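Local structure of dual function macrocyclase-peptidase POPB (Galerina marginata, 5N4B) at residues L148-A159 against S204-F215. The protein cleaves peptide bonds after prolyl residues and macrocyclises the trimmed peptide in the biosynthesis of the amanitin toxins. The protein carries 1 engineered substitution. Numbering follows the deposited sequence.
Sequences LCKFSPDGKFFA and STIIWTKDSKGF
The W208 indole is sandwiched between S152 and F215: S152 CB sits over its six-membered ring, 3.5 Å from the centroid and 5° off the normal, a CH-pi contact, and F215 CD2 meets the opposite face, offset toward the rim. At the edge, W208 NE1 donates to K150 O (3.0 Å, N-H...O angle 159°) from above the carbonyl plane, while A159 N bonds it from the other face. P153 packs its CD against W208 CB at 3.4 Å, and the CB atoms of F157 and A159 meet the far end of the indole.

The K150 chain runs alongside the indole, heading opposite to the W208 side chain, with K150 CG 3.6 Å from W208 CD1. Bent at chi2 (75°) and chi4, it carries K150 NZ to I206 O at 2.9 Å, nearly in line with the C=O bond; a water joins the ammonium to W208 N. I206 CG2 packs on K150 CB (3.9 Å), with L148 CD2 near I206 CG1. At the turns, S212 OG accepts from D154 N (2.9 Å); D154 OD1, in turn, closes an Asx turn with K156 N, which comes from above the carboxylate plane, and S152 OG donates nearly along the C-O direction.

These are inner hairpins of successive beta-propeller blades. K150 also packs on an acidic side chain of the bound peptide, to which F151 hydrogen-bonds through its backbone. The contact is consistent with blade packing that combines apolar burial with directed bonds to backbone groups.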
loop_
_atom_site.group_PDB
_atom_site.type_symbol
_atom_site.label_atom_id
_atom_site.label_comp_id
_atom_site.label_asym_id
_atom_site.label_seq_id
_atom_site.Cartn_x
_atom_site.Cartn_y
_atom_site.Cartn_z
ATOM N N LEU A 148 9.731 -6.762 6.799
ATOM C CA LEU A 148 9.148 -6.238 8.023
ATOM C C LEU A 148 10.163 -6.462 9.142
ATOM O O LEU A 148 10.906 -7.436 9.105
ATOM C CB LEU A 148 7.842 -7.012 8.374
ATOM C CG LEU A 148 6.952 -6.421 9.411
ATOM C CD1 LEU A 148 6.390 -5.134 8.862
ATOM C CD2 LEU A 148 5.803 -7.390 9.699
ATOM N N CYS A 149 10.150 -5.604 10.158
ATOM C CA CYS A 149 10.995 -5.806 11.320
ATOM C C CYS A 149 10.397 -5.184 12.563
ATOM O O CYS A 149 9.528 -4.293 12.506
ATOM C CB CYS A 149 12.430 -5.336 11.078
ATOM S SG CYS A 149 12.599 -3.558 10.904
ATOM N N LYS A 150 10.899 -5.649 13.710
ATOM C CA LYS A 150 10.376 -5.187 15.002
ATOM C C LYS A 150 11.393 -5.490 16.090
ATOM O O LYS A 150 11.725 -6.661 16.327
ATOM C CB LYS A 150 9.028 -5.875 15.321
ATOM C CG LYS A 150 8.216 -5.170 16.407
ATOM C CD LYS A 150 7.582 -3.892 15.801
ATOM C CE LYS A 150 6.488 -3.293 16.552
ATOM N NZ LYS A 150 5.259 -4.174 16.579
ATOM N N PHE A 151 11.842 -4.450 16.792
ATOM C CA PHE A 151 12.666 -4.613 17.984
ATOM C C PHE A 151 11.796 -5.020 19.167
ATOM O O PHE A 151 10.652 -4.585 19.319
ATOM C CB PHE A 151 13.338 -3.299 18.342
ATOM C CG PHE A 151 14.494 -2.922 17.457
ATOM C CD1 PHE A 151 15.749 -3.479 17.598
ATOM C CD2 PHE A 151 14.303 -1.949 16.499
ATOM C CE1 PHE A 151 16.811 -3.075 16.800
ATOM C CE2 PHE A 151 15.408 -1.537 15.722
ATOM C CZ PHE A 151 16.635 -2.130 15.882
ATOM N N SER A 152 12.394 -5.796 20.067
ATOM C CA SER A 152 11.732 -6.130 21.313
ATOM C C SER A 152 11.611 -4.892 22.205
ATOM O O SER A 152 12.407 -3.948 22.104
ATOM C CB SER A 152 12.466 -7.232 22.051
ATOM O OG SER A 152 13.799 -6.865 22.345
ATOM N N PRO A 153 10.617 -4.893 23.099
ATOM C CA PRO A 153 10.404 -3.742 23.970
ATOM C C PRO A 153 11.609 -3.417 24.818
ATOM O O PRO A 153 11.887 -2.252 25.088
ATOM C CB PRO A 153 9.188 -4.178 24.804
ATOM C CG PRO A 153 8.512 -5.170 24.038
ATOM C CD PRO A 153 9.509 -5.857 23.169
ATOM N N ASP A 154 12.382 -4.424 25.242
ATOM C CA ASP A 154 13.570 -4.192 26.061
ATOM C C ASP A 154 14.784 -3.793 25.250
ATOM O O ASP A 154 15.842 -3.550 25.851
ATOM C CB ASP A 154 13.838 -5.395 26.962
ATOM C CG ASP A 154 14.282 -6.645 26.247
ATOM O OD1 ASP A 154 14.463 -6.606 25.035
ATOM O OD2 ASP A 154 14.504 -7.688 26.950
ATOM N N GLY A 155 14.676 -3.751 23.930
ATOM C CA GLY A 155 15.771 -3.315 23.107
ATOM C C GLY A 155 16.859 -4.331 22.915
ATOM O O GLY A 155 17.900 -3.969 22.346
ATOM N N LYS A 156 16.692 -5.561 23.403
ATOM C CA LYS A 156 17.744 -6.571 23.325
ATOM C C LYS A 156 17.733 -7.365 22.044
ATOM O O LYS A 156 18.779 -7.897 21.670
ATOM C CB LYS A 156 17.648 -7.533 24.523
ATOM C CG LYS A 156 17.926 -6.784 25.838
ATOM C CD LYS A 156 17.869 -7.685 27.105
ATOM C CE LYS A 156 19.071 -8.642 27.199
ATOM N NZ LYS A 156 19.069 -9.446 28.486
ATOM N N PHE A 157 16.587 -7.469 21.347
ATOM C CA PHE A 157 16.464 -8.336 20.204
ATOM C C PHE A 157 15.794 -7.603 19.061
ATOM O O PHE A 157 15.044 -6.646 19.260
ATOM C CB PHE A 157 15.703 -9.639 20.511
ATOM C CG PHE A 157 16.460 -10.547 21.419
ATOM C CD1 PHE A 157 17.560 -11.203 20.962
ATOM C CD2 PHE A 157 16.126 -10.646 22.742
ATOM C CE1 PHE A 157 18.293 -12.038 21.799
ATOM C CE2 PHE A 157 16.859 -11.482 23.572
ATOM C CZ PHE A 157 17.920 -12.144 23.104
ATOM N N PHE A 158 16.101 -8.070 17.858
ATOM C CA PHE A 158 15.577 -7.528 16.617
ATOM C C PHE A 158 15.038 -8.685 15.808
ATOM O O PHE A 158 15.798 -9.571 15.411
ATOM C CB PHE A 158 16.703 -6.819 15.870
ATOM C CG PHE A 158 16.335 -6.254 14.503
ATOM C CD1 PHE A 158 15.491 -5.150 14.395
ATOM C CD2 PHE A 158 16.860 -6.782 13.336
ATOM C CE1 PHE A 158 15.236 -4.588 13.176
ATOM C CE2 PHE A 158 16.581 -6.213 12.117
ATOM C CZ PHE A 158 15.759 -5.165 12.023
ATOM N N ALA A 159 13.746 -8.696 15.569
ATOM C CA ALA A 159 13.101 -9.715 14.744
ATOM C C ALA A 159 12.907 -9.157 13.342
ATOM O O ALA A 159 12.548 -7.990 13.192
ATOM C CB ALA A 159 11.763 -10.115 15.337
ATOM N N SER A 204 0.458 -10.593 8.688
ATOM C CA SER A 204 0.285 -9.924 9.975
ATOM C C SER A 204 1.535 -9.123 10.299
ATOM O O SER A 204 2.529 -9.173 9.586
ATOM C CB SER A 204 -0.046 -10.902 11.127
ATOM O OG SER A 204 1.126 -11.524 11.694
ATOM N N THR A 205 1.430 -8.359 11.375
ATOM C CA THR A 205 2.570 -7.704 12.003
ATOM C C THR A 205 3.306 -8.702 12.910
ATOM O O THR A 205 2.829 -9.813 13.164
ATOM C CB THR A 205 2.060 -6.501 12.824
ATOM O OG1 THR A 205 0.972 -6.911 13.650
ATOM C CG2 THR A 205 1.595 -5.387 11.886
ATOM N N ILE A 206 4.472 -8.282 13.401
ATOM C CA ILE A 206 5.200 -8.978 14.460
ATOM C C ILE A 206 4.932 -8.218 15.748
ATOM O O ILE A 206 5.262 -7.024 15.841
ATOM C CB ILE A 206 6.703 -9.010 14.159
ATOM C CG1 ILE A 206 6.998 -9.814 12.889
ATOM C CG2 ILE A 206 7.498 -9.516 15.337
ATOM C CD1 ILE A 206 8.356 -9.707 12.384
ATOM N N ILE A 207 4.388 -8.918 16.768
ATOM C CA ILE A 207 3.934 -8.281 18.010
ATOM C C ILE A 207 4.642 -8.920 19.199
ATOM O O ILE A 207 4.305 -10.022 19.622
ATOM C CB ILE A 207 2.418 -8.377 18.147
ATOM C CG1 ILE A 207 1.736 -7.650 16.991
ATOM C CG2 ILE A 207 1.950 -7.805 19.476
ATOM C CD1 ILE A 207 1.888 -6.162 16.993
ATOM N N TRP A 208 5.616 -8.228 19.769
ATOM C CA TRP A 208 6.283 -8.728 20.952
ATOM C C TRP A 208 5.387 -8.646 22.169
ATOM O O TRP A 208 4.613 -7.702 22.341
ATOM C CB TRP A 208 7.517 -7.890 21.252
ATOM C CG TRP A 208 8.702 -8.121 20.299
ATOM C CD1 TRP A 208 8.948 -7.474 19.107
ATOM C CD2 TRP A 208 9.783 -9.046 20.482
ATOM N NE1 TRP A 208 10.098 -7.958 18.532
ATOM C CE2 TRP A 208 10.630 -8.918 19.348
ATOM C CE3 TRP A 208 10.126 -9.975 21.472
ATOM C CZ2 TRP A 208 11.785 -9.649 19.199
ATOM C CZ3 TRP A 208 11.283 -10.729 21.304
ATOM C CH2 TRP A 208 12.096 -10.567 20.192
ATOM N N THR A 209 5.539 -9.631 23.054
ATOM C CA THR A 209 5.036 -9.469 24.394
ATOM C C THR A 209 5.930 -8.491 25.159
ATOM O O THR A 209 7.125 -8.319 24.853
ATOM C CB THR A 209 4.905 -10.817 25.094
ATOM O OG1 THR A 209 6.128 -11.556 24.981
ATOM C CG2 THR A 209 3.752 -11.630 24.501
ATOM N N LYS A 210 5.325 -7.802 26.130
ATOM C CA LYS A 210 6.003 -6.714 26.811
ATOM C C LYS A 210 7.081 -7.188 27.775
ATOM O O LYS A 210 7.887 -6.368 28.240
ATOM C CB LYS A 210 5.002 -5.777 27.480
ATOM C CG LYS A 210 4.529 -4.608 26.661
ATOM C CD LYS A 210 4.218 -4.932 25.232
ATOM C CE LYS A 210 3.681 -3.653 24.525
ATOM N NZ LYS A 210 3.342 -3.842 23.074
ATOM N N ASP A 211 7.137 -8.490 28.039
ATOM C CA ASP A 211 8.241 -9.109 28.747
ATOM C C ASP A 211 9.442 -9.430 27.852
ATOM O O ASP A 211 10.440 -9.964 28.341
ATOM C CB ASP A 211 7.724 -10.366 29.465
ATOM C CG ASP A 211 7.116 -11.396 28.491
ATOM O OD1 ASP A 211 7.378 -11.287 27.275
ATOM O OD2 ASP A 211 6.306 -12.274 28.933
ATOM N N SER A 212 9.330 -9.146 26.548
ATOM C CA SER A 212 10.380 -9.375 25.558
ATOM C C SER A 212 10.799 -10.825 25.424
ATOM O O SER A 212 11.864 -11.120 24.859
ATOM C CB SER A 212 11.604 -8.503 25.809
ATOM O OG SER A 212 11.309 -7.110 25.695
ATOM N N LYS A 213 9.946 -11.753 25.834
ATOM C CA LYS A 213 10.325 -13.156 25.753
ATOM C C LYS A 213 10.049 -13.755 24.386
ATOM O O LYS A 213 10.583 -14.813 24.059
ATOM C CB LYS A 213 9.543 -13.955 26.815
ATOM C CG LYS A 213 9.868 -13.580 28.252
ATOM C CD LYS A 213 9.076 -14.461 29.202
ATOM C CE LYS A 213 9.506 -14.285 30.661
ATOM N NZ LYS A 213 8.483 -14.956 31.538
ATOM N N GLY A 214 9.195 -13.119 23.602
ATOM C CA GLY A 214 8.772 -13.717 22.350
ATOM C C GLY A 214 7.829 -12.773 21.641
ATOM O O GLY A 214 7.512 -11.686 22.132
ATOM N N PHE A 215 7.321 -13.253 20.517
ATOM C CA PHE A 215 6.432 -12.460 19.704
ATOM C C PHE A 215 5.367 -13.285 19.028
ATOM O O PHE A 215 5.526 -14.473 18.751
ATOM C CB PHE A 215 7.205 -11.656 18.637
ATOM C CG PHE A 215 8.115 -12.478 17.776
ATOM C CD1 PHE A 215 7.615 -13.161 16.680
ATOM C CD2 PHE A 215 9.466 -12.562 18.049
ATOM C CE1 PHE A 215 8.461 -13.946 15.876
ATOM C CE2 PHE A 215 10.288 -13.348 17.255
ATOM C CZ PHE A 215 9.770 -14.045 16.193
HETATM O O HOH W 1 5.891 -5.386 19.103
HETATM O O HOH W 2 14.622 -10.067 26.240
#